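Local coordinates for SH2 domain-containing protein 3C (Homo sapiens, PDB 3T6G) that acts as an adapter in integrin-mediated cell adhesion and migration, its C-terminal Ras-GEF-like domain held in a closed conformation, incapable of canonical exchange, that BCAR1 binding requires, at residues Gly119-Arg124 and Trp167-Gln172; Ala126-Thr131 and Gly153-Ala158; Ile132-Glu137 and Ala149-Ala154; Gly143-Phe148 and Lys186-Ser191. The protein carries 2 engineered substitutions. One frame throughout, in Å; residues are numbered along the deposited sequence.

Contact 1: residues Gly119-Arg124 and Trp167-Gln172; sequences GSAEER and WVTLRQ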
loop_
_atom_site.group_PDB
_atom_site.type_symbol
_atom_site.label_atom_id
_atom_site.label_comp_id
_atom_site.label_asym_id
_atom_site.label_seq_id
_atom_site.Cartn_x
_atom_site.Cartn_y
_atom_site.Cartn_z
ATOM N N GLY A 119 -21.854 0.417 25.696
ATOM C CA GLY A 119 -22.693 -0.331 26.609
ATOM C C GLY A 119 -21.910 -0.741 27.834
ATOM O O GLY A 119 -22.318 -0.487 28.973
ATOM N N SER A 120 -20.764 -1.367 27.593
ATOM C CA SER A 120 -19.930 -1.855 28.676
ATOM C C SER A 120 -18.696 -2.505 28.088
ATOM O O SER A 120 -18.679 -2.859 26.916
ATOM C CB SER A 120 -20.698 -2.869 29.529
ATOM O OG SER A 120 -20.996 -4.045 28.795
ATOM N N ALA A 121 -17.663 -2.658 28.901
ATOM C CA ALA A 121 -16.448 -3.303 28.447
ATOM C C ALA A 121 -16.810 -4.679 27.918
ATOM O O ALA A 121 -16.161 -5.205 27.021
ATOM C CB ALA A 121 -15.440 -3.402 29.584
ATOM N N GLU A 122 -17.867 -5.258 28.467
ATOM C CA GLU A 122 -18.275 -6.610 28.078
ATOM C C GLU A 122 -18.864 -6.716 26.652
ATOM O O GLU A 122 -18.536 -7.646 25.913
ATOM C CB GLU A 122 -19.253 -7.149 29.102
ATOM C CG GLU A 122 -19.362 -8.649 29.134
ATOM C CD GLU A 122 -20.220 -9.117 30.302
ATOM O OE1 GLU A 122 -21.451 -9.242 30.095
ATOM O OE2 GLU A 122 -19.657 -9.329 31.413
ATOM N N GLU A 123 -19.734 -5.778 26.274
ATOM C CA GLU A 123 -20.191 -5.687 24.880
ATOM C C GLU A 123 -19.052 -5.339 23.938
ATOM O O GLU A 123 -18.898 -5.958 22.875
ATOM C CB GLU A 123 -21.259 -4.608 24.713
ATOM C CG GLU A 123 -22.622 -4.971 25.241
ATOM C CD GLU A 123 -23.575 -3.800 25.154
ATOM O OE1 GLU A 123 -23.615 -3.146 24.074
ATOM O OE2 GLU A 123 -24.259 -3.529 26.177
ATOM N N ARG A 124 -18.286 -4.314 24.320
ATOM C CA ARG A 124 -17.106 -3.913 23.574
ATOM C C ARG A 124 -16.151 -5.077 23.309
ATOM O O ARG A 124 -15.674 -5.232 22.185
ATOM C CB ARG A 124 -16.374 -2.820 24.314
ATOM C CG ARG A 124 -16.718 -1.442 23.852
ATOM C CD ARG A 124 -15.482 -0.587 23.969
ATOM N NE ARG A 124 -14.934 -0.687 25.307
ATOM C CZ ARG A 124 -15.552 -0.215 26.384
ATOM N NH1 ARG A 124 -16.728 0.386 26.253
ATOM N NH2 ARG A 124 -14.989 -0.331 27.584
ATOM N N TRP A 167 -9.757 -5.469 26.858
ATOM C CA TRP A 167 -8.800 -6.553 26.587
ATOM C C TRP A 167 -8.783 -7.670 27.640
ATOM O O TRP A 167 -8.743 -8.856 27.290
ATOM C CB TRP A 167 -7.383 -6.006 26.350
ATOM C CG TRP A 167 -7.336 -5.255 25.113
ATOM C CD1 TRP A 167 -7.510 -3.912 24.964
ATOM C CD2 TRP A 167 -7.170 -5.794 23.798
ATOM N NE1 TRP A 167 -7.445 -3.579 23.633
ATOM C CE2 TRP A 167 -7.238 -4.721 22.892
ATOM C CE3 TRP A 167 -6.965 -7.088 23.295
ATOM C CZ2 TRP A 167 -7.106 -4.889 21.509
ATOM C CZ3 TRP A 167 -6.830 -7.259 21.927
ATOM C CH2 TRP A 167 -6.900 -6.165 21.045
ATOM N N VAL A 168 -8.801 -7.299 28.918
ATOM C CA VAL A 168 -8.883 -8.298 29.980
ATOM C C VAL A 168 -10.122 -9.170 29.767
ATOM O O VAL A 168 -10.043 -10.399 29.755
ATOM C CB VAL A 168 -8.967 -7.656 31.374
ATOM C CG1 VAL A 168 -9.505 -8.664 32.373
ATOM C CG2 VAL A 168 -7.607 -7.114 31.815
ATOM N N THR A 169 -11.267 -8.524 29.575
ATOM C CA THR A 169 -12.498 -9.268 29.379
ATOM C C THR A 169 -12.525 -10.061 28.064
ATOM O O THR A 169 -13.198 -11.100 27.995
ATOM C CB THR A 169 -13.766 -8.398 29.631
ATOM O OG1 THR A 169 -14.889 -8.931 28.919
ATOM C CG2 THR A 169 -13.538 -6.989 29.230
ATOM N N LEU A 170 -11.774 -9.611 27.049
ATOM C CA LEU A 170 -11.613 -10.404 25.819
ATOM C C LEU A 170 -10.837 -11.665 26.146
ATOM O O LEU A 170 -11.071 -12.736 25.577
ATOM C CB LEU A 170 -10.874 -9.629 24.721
ATOM C CG LEU A 170 -10.552 -10.381 23.414
ATOM C CD1 LEU A 170 -11.745 -10.347 22.464
ATOM C CD2 LEU A 170 -9.330 -9.800 22.686
ATOM N N ARG A 171 -9.900 -11.521 27.071
ATOM C CA ARG A 171 -9.077 -12.634 27.511
ATOM C C ARG A 171 -9.913 -13.631 28.309
ATOM O O ARG A 171 -9.685 -14.842 28.245
ATOM C CB ARG A 171 -7.920 -12.108 28.359
ATOM C CG ARG A 171 -6.541 -12.353 27.770
ATOM C CD ARG A 171 -5.530 -11.348 28.302
ATOM N NE ARG A 171 -5.295 -10.283 27.330
ATOM C CZ ARG A 171 -4.969 -9.032 27.641
ATOM N NH1 ARG A 171 -4.845 -8.669 28.919
ATOM N NH2 ARG A 171 -4.772 -8.146 26.664
ATOM N N GLN A 172 -10.890 -13.118 29.053
ATOM C CA GLN A 172 -11.748 -13.961 29.887
ATOM C C GLN A 172 -12.804 -14.697 29.083
ATOM O O GLN A 172 -12.973 -15.906 29.225
ATOM C CB GLN A 172 -12.435 -13.126 30.965
ATOM C CG GLN A 172 -11.603 -12.941 32.225
ATOM C CD GLN A 172 -12.126 -11.821 33.107
ATOM O OE1 GLN A 172 -13.205 -11.261 32.862
ATOM N NE2 GLN A 172 -11.358 -11.477 34.130
#
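At the first turn of helix 121-140 in the C-terminal Cdc25-homology (Ras-GEF) domain, Ala121 and Glu122 lie against Thr169 of helix 164-173. The touch is slight, and it centres on the two branches of the threonine. Its methyl CG2 stands 3.9 Å from the carbonyl oxygen Ala121 O and 4.1 Å from the methyl Ala121 CB, while OG1, anti to the Thr169 backbone N (chi1 156°), is 4.2 Å from Glu122 CA. Alanine and threonine suit this place: with the CA atoms of Glu122 and Thr169 6.5 Å apart, little more than a methyl group fits between the backbones. The incoming helix starts with an N-cap: Ser120 OG accepts a weak but nearly straight bond from Glu123 N at 3.3 Å, with an angle of 167° at the hydrogen, and thereby serves an amide that the first turn leaves without a carbonyl partner. Ala121 CA lies over one face of the Arg124 guanidinium, toward its rim, and that group bonds to Ser117 O and Thr166 OG1 and forms a salt bridge with Glu315. Glu122 extends outward at the protein surface, where a long, weak ion pair links it to Arg173.

Contact 2: residues Ala126-Thr131 and Gly153-Ala158; sequences ALLHKT and GALDMA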
loop_
_atom_site.group_PDB
_atom_site.type_symbol
_atom_site.label_atom_id
_atom_site.label_comp_id
_atom_site.label_asym_id
_atom_site.label_seq_id
_atom_site.Cartn_x
_atom_site.Cartn_y
_atom_site.Cartn_z
ATOM N N ALA A 126 -16.821 -8.207 23.039
ATOM C CA ALA A 126 -17.456 -9.039 22.012
ATOM C C ALA A 126 -17.339 -8.427 20.609
ATOM O O ALA A 126 -17.093 -9.124 19.629
ATOM C CB ALA A 126 -18.910 -9.275 22.368
ATOM N N LEU A 127 -17.514 -7.116 20.528
ATOM C CA LEU A 127 -17.260 -6.371 19.294
ATOM C C LEU A 127 -15.779 -6.429 18.873
ATOM O O LEU A 127 -15.462 -6.616 17.698
ATOM C CB LEU A 127 -17.691 -4.914 19.471
ATOM C CG LEU A 127 -17.503 -4.036 18.222
ATOM C CD1 LEU A 127 -17.804 -4.818 16.964
ATOM C CD2 LEU A 127 -18.362 -2.788 18.298
ATOM N N LEU A 128 -14.880 -6.255 19.839
ATOM C CA LEU A 128 -13.446 -6.438 19.611
ATOM C C LEU A 128 -13.180 -7.847 19.089
ATOM O O LEU A 128 -12.363 -8.052 18.203
ATOM C CB LEU A 128 -12.666 -6.193 20.905
ATOM C CG LEU A 128 -11.133 -6.139 20.871
ATOM C CD1 LEU A 128 -10.692 -4.878 20.157
ATOM C CD2 LEU A 128 -10.515 -6.187 22.285
ATOM N N HIS A 129 -13.886 -8.830 19.629
ATOM C CA HIS A 129 -13.627 -10.214 19.240
ATOM C C HIS A 129 -14.046 -10.429 17.795
ATOM O O HIS A 129 -13.474 -11.251 17.077
ATOM C CB HIS A 129 -14.349 -11.193 20.182
ATOM C CG HIS A 129 -14.312 -12.618 19.720
ATOM N ND1 HIS A 129 -13.137 -13.319 19.553
ATOM C CD2 HIS A 129 -15.307 -13.468 19.373
ATOM C CE1 HIS A 129 -13.407 -14.540 19.128
ATOM N NE2 HIS A 129 -14.717 -14.658 19.014
ATOM N N LYS A 130 -15.054 -9.671 17.382
ATOM C CA LYS A 130 -15.609 -9.804 16.056
ATOM C C LYS A 130 -14.727 -9.065 15.049
ATOM O O LYS A 130 -14.520 -9.531 13.927
ATOM C CB LYS A 130 -17.031 -9.255 16.032
ATOM C CG LYS A 130 -17.783 -9.597 14.764
ATOM C CD LYS A 130 -18.979 -8.700 14.591
ATOM C CE LYS A 130 -19.713 -9.056 13.321
ATOM N NZ LYS A 130 -20.649 -7.965 12.988
ATOM N N THR A 131 -14.199 -7.913 15.449
ATOM C CA THR A 131 -13.191 -7.251 14.630
ATOM C C THR A 131 -12.007 -8.185 14.321
ATOM O O THR A 131 -11.554 -8.257 13.191
ATOM C CB THR A 131 -12.673 -6.001 15.301
ATOM O OG1 THR A 131 -13.776 -5.148 15.611
ATOM C CG2 THR A 131 -11.745 -5.274 14.362
ATOM N N GLY A 153 -4.546 -2.712 11.863
ATOM C CA GLY A 153 -4.262 -1.316 12.135
ATOM C C GLY A 153 -5.229 -0.715 13.141
ATOM O O GLY A 153 -4.820 -0.010 14.052
ATOM N N ALA A 154 -6.518 -0.997 12.991
ATOM C CA ALA A 154 -7.527 -0.531 13.958
ATOM C C ALA A 154 -7.290 -1.090 15.385
ATOM O O ALA A 154 -7.354 -0.358 16.380
ATOM C CB ALA A 154 -8.891 -0.920 13.491
ATOM N N LEU A 155 -7.010 -2.388 15.449
ATOM C CA LEU A 155 -6.901 -3.126 16.688
ATOM C C LEU A 155 -5.667 -2.713 17.453
ATOM O O LEU A 155 -5.495 -3.091 18.598
ATOM C CB LEU A 155 -6.851 -4.629 16.392
ATOM C CG LEU A 155 -8.165 -5.177 15.820
ATOM C CD1 LEU A 155 -7.999 -6.621 15.421
ATOM C CD2 LEU A 155 -9.313 -5.026 16.829
ATOM N N ASP A 156 -4.820 -1.921 16.803
ATOM C CA ASP A 156 -3.506 -1.594 17.331
ATOM C C ASP A 156 -3.340 -0.088 17.516
ATOM O O ASP A 156 -2.295 0.374 17.965
ATOM C CB ASP A 156 -2.408 -2.163 16.427
ATOM C CG ASP A 156 -1.001 -2.082 17.061
ATOM O OD1 ASP A 156 -0.619 -2.998 17.834
ATOM O OD2 ASP A 156 -0.266 -1.109 16.774
ATOM N N MET A 157 -4.354 0.700 17.180
ATOM C CA MET A 157 -4.242 2.120 17.484
ATOM C C MET A 157 -4.068 2.249 18.984
ATOM O O MET A 157 -4.640 1.469 19.744
ATOM C CB MET A 157 -5.474 2.887 17.046
ATOM C CG MET A 157 -5.667 2.910 15.571
ATOM S SD MET A 157 -7.045 3.994 15.217
ATOM C CE MET A 157 -7.013 3.944 13.429
ATOM N N ALA A 158 -3.269 3.213 19.424
ATOM C CA ALA A 158 -3.063 3.364 20.858
ATOM C C ALA A 158 -4.419 3.479 21.538
ATOM O O ALA A 158 -4.632 2.943 22.627
ATOM C CB ALA A 158 -2.191 4.586 21.172
#
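Leu155 pushes its isobutyl group between Leu128 and Thr131, meeting each at a different inclination. Against Leu128 the two side chains cross at a slant, and methyl CD1 of Leu128 rests 3.6 Å from CD2 of Leu155. Thr131 and Leu155 instead lie alongside and point opposite ways, with the threonine methyl CG2 3.5 Å from the same Leu155 CD2 and 3.9 Å from Leu155 CG. One leucine methyl thus serves both neighbours. The threonine faces two ways: with chi1 at -55°, OG1 lies beside its own backbone N and CG2 anti to it, turning the methyl to Leu155 and the hydroxyl back to its own helix. There Thr131 OG1 donates to Leu127 O at 3.1 Å, approaching from above the carbonyl plane, 35° out of it, while Thr131 N supplies the usual helical bond to the same oxygen. A buried hydroxyl is satisfied in this way without a partner on the other helix. A serine here would keep a hydroxyl, but losing CG2 would probably leave a gap beside Leu155 CD2. Trp167 and Leu170 back Leu128, and Tyr181 touches Leu155. This is apolar packing between two consecutive helices, 121-140 and 145-155, joined by a short turn in the all-helical Cdc25-homology fold.

Contact 3: residues Ile132-Glu137 and Ala149-Ala154; sequences IQLAAE and AAVMGA
No ring, amide or carboxylate takes part where Leu134 and Ala135 meet Val151 and Met152; the surfaces in touch are methyl groups and one sulfur, which have neither faces nor edges to match. Ala135 CB sits 3.4 Å from Val151 CG1, where the CA atoms of Ala135 and Val151 are 5.8 Å apart. Alanine suits the spot, since its single methyl allows the backbones to come this near. Val151 divides its work between its branches. CG1, anti to the backbone N at chi1 162°, meets Ala135, whereas CG2, beside the N, lies 4.0 Å from Leu134 CD2, the leucine and valine side chains crossing at about a right angle. Met152 bends at both chi2 and chi3 and brings SD to 4.1 Å from Ala135 CB, the kind of fit that its flexible, unbranched chain makes easy. An alanine in place of Val151 would remove both methyl branches and would probably open a gap facing Ala135 CB and Leu134 CD2, with only a looser CB contact left to Ala135. The local helix axes pass 9.0 Å apart and run nearly antiparallel, at 156°. Around this pair, helix 93-115 brings Leu110 to Val151 and helix 50-64 brings Ala54 to Leu134, while Tyr181 and Leu189 of helix 175-193 pack on Met152, so the touching residues are buried among helices, with no strand beside them.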
loop_
_atom_site.group_PDB
_atom_site.type_symbol
_atom_site.label_atom_id
_atom_site.label_comp_id
_atom_site.label_asym_id
_atom_site.label_seq_id
_atom_site.Cartn_x
_atom_site.Cartn_y
_atom_site.Cartn_z
ATOM N N ILE A 132 -11.532 -8.912 15.327
ATOM C CA ILE A 132 -10.490 -9.924 15.152
ATOM C C ILE A 132 -10.904 -11.055 14.210
ATOM O O ILE A 132 -10.121 -11.482 13.364
ATOM C CB ILE A 132 -10.049 -10.505 16.536
ATOM C CG1 ILE A 132 -9.207 -9.479 17.288
ATOM C CG2 ILE A 132 -9.269 -11.826 16.401
ATOM C CD1 ILE A 132 -9.270 -9.658 18.793
ATOM N N GLN A 133 -12.125 -11.553 14.373
ATOM C CA GLN A 133 -12.682 -12.517 13.438
ATOM C C GLN A 133 -12.676 -11.932 12.008
ATOM O O GLN A 133 -12.309 -12.616 11.049
ATOM C CB GLN A 133 -14.102 -12.917 13.859
ATOM C CG GLN A 133 -14.195 -13.797 15.135
ATOM O OE1 GLN A 133 -16.602 -13.560 15.293
ATOM N NE2 GLN A 133 -15.738 -15.596 15.684
ATOM N N LEU A 134 -13.065 -10.667 11.861
ATOM C CA LEU A 134 -12.977 -10.028 10.553
ATOM C C LEU A 134 -11.537 -10.070 10.014
ATOM O O LEU A 134 -11.316 -10.383 8.842
ATOM C CB LEU A 134 -13.491 -8.580 10.575
ATOM C CG LEU A 134 -13.257 -7.816 9.257
ATOM C CD1 LEU A 134 -13.668 -8.664 8.052
ATOM C CD2 LEU A 134 -13.948 -6.432 9.206
ATOM N N ALA A 135 -10.560 -9.756 10.860
ATOM C CA ALA A 135 -9.173 -9.771 10.409
ATOM C C ALA A 135 -8.712 -11.184 10.079
ATOM O O ALA A 135 -7.948 -11.384 9.137
ATOM C CB ALA A 135 -8.253 -9.123 11.422
ATOM N N ALA A 136 -9.180 -12.172 10.834
ATOM C CA ALA A 136 -8.805 -13.549 10.532
ATOM C C ALA A 136 -9.431 -13.995 9.210
ATOM O O ALA A 136 -8.817 -14.730 8.439
ATOM C CB ALA A 136 -9.176 -14.517 11.699
ATOM N N GLU A 137 -10.657 -13.550 8.949
ATOM C CA GLU A 137 -11.348 -13.915 7.713
ATOM C C GLU A 137 -10.695 -13.243 6.490
ATOM O O GLU A 137 -10.383 -13.884 5.488
ATOM C CB GLU A 137 -12.824 -13.535 7.803
ATOM C CG GLU A 137 -13.649 -14.464 8.665
ATOM C CD GLU A 137 -13.845 -15.808 8.008
ATOM O OE1 GLU A 137 -14.008 -15.842 6.768
ATOM O OE2 GLU A 137 -13.818 -16.831 8.723
ATOM N N ALA A 149 -4.726 -5.815 7.034
ATOM C CA ALA A 149 -3.780 -4.943 7.734
ATOM C C ALA A 149 -4.448 -3.656 8.174
ATOM O O ALA A 149 -4.043 -3.042 9.156
ATOM C CB ALA A 149 -2.564 -4.630 6.847
ATOM N N ALA A 150 -5.454 -3.222 7.425
ATOM C CA ALA A 150 -6.213 -2.061 7.848
ATOM C C ALA A 150 -7.012 -2.402 9.127
ATOM O O ALA A 150 -7.272 -1.532 9.962
ATOM C CB ALA A 150 -7.144 -1.586 6.716
ATOM N N VAL A 151 -7.380 -3.675 9.289
ATOM C CA VAL A 151 -8.200 -4.068 10.423
ATOM C C VAL A 151 -7.346 -4.224 11.677
ATOM O O VAL A 151 -7.680 -3.662 12.721
ATOM C CB VAL A 151 -9.045 -5.328 10.133
ATOM C CG1 VAL A 151 -9.525 -5.960 11.432
ATOM C CG2 VAL A 151 -10.247 -4.970 9.197
ATOM N N MET A 152 -6.263 -4.993 11.558
ATOM C CA MET A 152 -5.154 -4.997 12.518
ATOM C C MET A 152 -4.659 -3.580 12.859
ATOM O O MET A 152 -4.390 -3.273 14.011
ATOM C CB MET A 152 -3.993 -5.818 11.957
ATOM C CG MET A 152 -4.391 -7.248 11.605
ATOM S SD MET A 152 -4.612 -8.255 13.088
ATOM C CE MET A 152 -3.000 -8.056 13.832
ATOM N N GLY A 153 -4.546 -2.712 11.863
ATOM C CA GLY A 153 -4.262 -1.316 12.135
ATOM C C GLY A 153 -5.229 -0.715 13.141
ATOM O O GLY A 153 -4.820 -0.010 14.052
ATOM N N ALA A 154 -6.518 -0.997 12.991
ATOM C CA ALA A 154 -7.527 -0.531 13.958
ATOM C C ALA A 154 -7.290 -1.090 15.385
ATOM O O ALA A 154 -7.354 -0.358 16.380
ATOM C CB ALA A 154 -8.891 -0.920 13.491
#

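Contact 4: residues Gly143-Phe148 and Lys186-Ser191; sequences GNMFSF and KPFLKS
Phe148 and Leu189 mark the nearest backbone approach, with CA atoms 8.8 Å apart, a spacing that large side chains fill. Phe148 (chi1 166°) and Phe188 (chi1 180°) carry CG anti to the backbone N, which swings their rings into the space between the helices. The rings are 5.9 Å apart by centroid with planes at 68°, an oblique pairing in which Phe148 CE2 comes to 3.7 Å from Phe188 CD2, at the edge of the Phe188 ring. Leu189 runs alongside Phe148, pointing the other way, its CD1 4.0 Å from Phe148 CE2. Met145 makes a Met-aromatic contact: SD lies close to the plane of the Phe188 ring, at its edge, 4.0 Å from CE2. Helix 145-155 reaches this position from a turn in which Gly143 takes a positive phi, readily adopted by glycine, and Asn144 acts as N-cap, OD1 accepting weak bonds from Phe146 N and Ser147 N; its ND2 bonds to Asp61 and Thr58. Arg139 adds a cation-pi contact to Phe188. Between the segments the chemistry is apolar, so their hold depends on shape and dispersion; polar groups such as Asn144 and Ser147 bond within their helix or to other parts of the fold.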
loop_
_atom_site.group_PDB
_atom_site.type_symbol
_atom_site.label_atom_id
_atom_site.label_comp_id
_atom_site.label_asym_id
_atom_site.label_seq_id
_atom_site.Cartn_x
_atom_site.Cartn_y
_atom_site.Cartn_z
ATOM N N GLY A 143 -8.075 -13.960 1.599
ATOM C CA GLY A 143 -6.714 -13.664 1.157
ATOM C C GLY A 143 -6.560 -12.209 0.721
ATOM O O GLY A 143 -6.011 -11.924 -0.334
ATOM N N ASN A 144 -7.093 -11.296 1.528
ATOM C CA ASN A 144 -7.048 -9.869 1.260
ATOM C C ASN A 144 -6.127 -9.186 2.274
ATOM O O ASN A 144 -6.588 -8.780 3.343
ATOM C CB ASN A 144 -8.478 -9.272 1.317
ATOM C CG ASN A 144 -8.474 -7.772 1.195
ATOM O OD1 ASN A 144 -7.422 -7.180 0.935
ATOM N ND2 ASN A 144 -9.634 -7.136 1.392
ATOM N N MET A 145 -4.829 -9.075 1.950
ATOM C CA MET A 145 -3.836 -8.512 2.876
ATOM C C MET A 145 -4.069 -7.034 3.135
ATOM O O MET A 145 -3.655 -6.498 4.155
ATOM C CB MET A 145 -2.405 -8.678 2.359
ATOM C CG MET A 145 -1.918 -10.091 2.118
ATOM S SD MET A 145 -2.173 -11.205 3.525
ATOM C CE MET A 145 -3.944 -11.465 3.439
ATOM N N PHE A 146 -4.711 -6.362 2.195
ATOM C CA PHE A 146 -4.914 -4.921 2.326
ATOM C C PHE A 146 -5.792 -4.609 3.545
ATOM O O PHE A 146 -5.324 -4.018 4.518
ATOM C CB PHE A 146 -5.494 -4.342 1.023
ATOM C CG PHE A 146 -5.887 -2.874 1.114
ATOM C CD1 PHE A 146 -4.964 -1.880 0.935
ATOM C CD2 PHE A 146 -7.184 -2.509 1.361
ATOM C CE1 PHE A 146 -5.325 -0.560 1.009
ATOM C CE2 PHE A 146 -7.544 -1.186 1.433
ATOM C CZ PHE A 146 -6.621 -0.213 1.265
ATOM N N SER A 147 -7.057 -5.024 3.508
ATOM C CA SER A 147 -7.968 -4.781 4.637
ATOM C C SER A 147 -7.654 -5.584 5.906
ATOM O O SER A 147 -7.909 -5.123 7.016
ATOM C CB SER A 147 -9.436 -4.925 4.221
ATOM O OG SER A 147 -9.883 -3.683 3.672
ATOM N N PHE A 148 -7.092 -6.772 5.742
ATOM C CA PHE A 148 -6.514 -7.473 6.871
ATOM C C PHE A 148 -5.633 -6.527 7.696
ATOM O O PHE A 148 -5.789 -6.424 8.904
ATOM C CB PHE A 148 -5.688 -8.651 6.390
ATOM C CG PHE A 148 -4.786 -9.218 7.448
ATOM C CD1 PHE A 148 -5.323 -9.822 8.582
ATOM C CD2 PHE A 148 -3.394 -9.158 7.311
ATOM C CE1 PHE A 148 -4.501 -10.346 9.567
ATOM C CE2 PHE A 148 -2.543 -9.689 8.299
ATOM C CZ PHE A 148 -3.102 -10.279 9.435
ATOM N N LYS A 186 -1.006 -11.143 14.662
ATOM C CA LYS A 186 -0.074 -10.041 14.897
ATOM C C LYS A 186 1.319 -10.301 14.319
ATOM O O LYS A 186 1.895 -9.433 13.639
ATOM C CB LYS A 186 0.028 -9.727 16.386
ATOM C CG LYS A 186 -0.118 -8.254 16.682
ATOM C CD LYS A 186 -0.254 -8.001 18.154
ATOM C CE LYS A 186 -0.333 -6.520 18.437
ATOM N NZ LYS A 186 -0.639 -6.291 19.878
ATOM N N PRO A 187 1.858 -11.495 14.589
ATOM C CA PRO A 187 3.199 -11.897 14.146
ATOM C C PRO A 187 3.241 -12.260 12.663
ATOM O O PRO A 187 4.310 -12.256 12.051
ATOM C CB PRO A 187 3.516 -13.126 15.015
ATOM C CG PRO A 187 2.496 -13.084 16.157
ATOM C CD PRO A 187 1.277 -12.442 15.553
ATOM N N PHE A 188 2.091 -12.586 12.091
ATOM C CA PHE A 188 1.999 -12.811 10.652
ATOM C C PHE A 188 2.232 -11.482 9.960
ATOM O O PHE A 188 3.050 -11.358 9.056
ATOM C CB PHE A 188 0.613 -13.326 10.301
ATOM C CG PHE A 188 0.406 -13.589 8.832
ATOM C CD1 PHE A 188 0.976 -14.694 8.224
ATOM C CD2 PHE A 188 -0.392 -12.751 8.070
ATOM C CE1 PHE A 188 0.767 -14.946 6.878
ATOM C CE2 PHE A 188 -0.615 -13.003 6.721
ATOM C CZ PHE A 188 -0.035 -14.098 6.127
ATOM N N LEU A 189 1.501 -10.486 10.422
ATOM C CA LEU A 189 1.606 -9.149 9.887
ATOM C C LEU A 189 3.018 -8.596 10.072
ATOM O O LEU A 189 3.509 -7.818 9.253
ATOM C CB LEU A 189 0.600 -8.262 10.595
ATOM C CG LEU A 189 0.515 -6.830 10.111
ATOM C CD1 LEU A 189 0.168 -6.764 8.634
ATOM C CD2 LEU A 189 -0.471 -6.064 10.960
ATOM N N LYS A 190 3.673 -8.999 11.151
ATOM C CA LYS A 190 5.012 -8.508 11.426
ATOM C C LYS A 190 5.977 -9.044 10.368
ATOM O O LYS A 190 6.845 -8.318 9.898
ATOM C CB LYS A 190 5.450 -8.930 12.822
ATOM C CG LYS A 190 6.403 -7.987 13.508
ATOM C CD LYS A 190 6.722 -8.526 14.904
ATOM C CE LYS A 190 7.744 -7.667 15.635
ATOM N NZ LYS A 190 7.899 -8.118 17.060
ATOM N N SER A 191 5.809 -10.315 9.998
ATOM C CA SER A 191 6.533 -10.919 8.882
ATOM C C SER A 191 6.295 -10.174 7.576
ATOM O O SER A 191 7.244 -9.747 6.922
ATOM C CB SER A 191 6.106 -12.366 8.674
ATOM O OG SER A 191 6.730 -13.233 9.602
#

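Helix 121-140 comes first and contributes to three contacts in turn. Its first turn meets helix 164-173, 43 residues on, and contact 1 closes this long loop at the surface. Within it, contacts 2 and 3 pair the same helix with helix 145-155; residues 132-137 return to 149-154 over the shortest loop of the four, and 126-131 to 153-158 over a wider one, the two sharing Gly153 and Ala154. Contact 4 opens at 143-148 and closes last, at 186-191, so it crosses the other three. Helix 145-155 packs on both 121-140 and 175-193, and packing between contacts, such as Leu170 on His129 and Met152 on Leu189, joins all four helices.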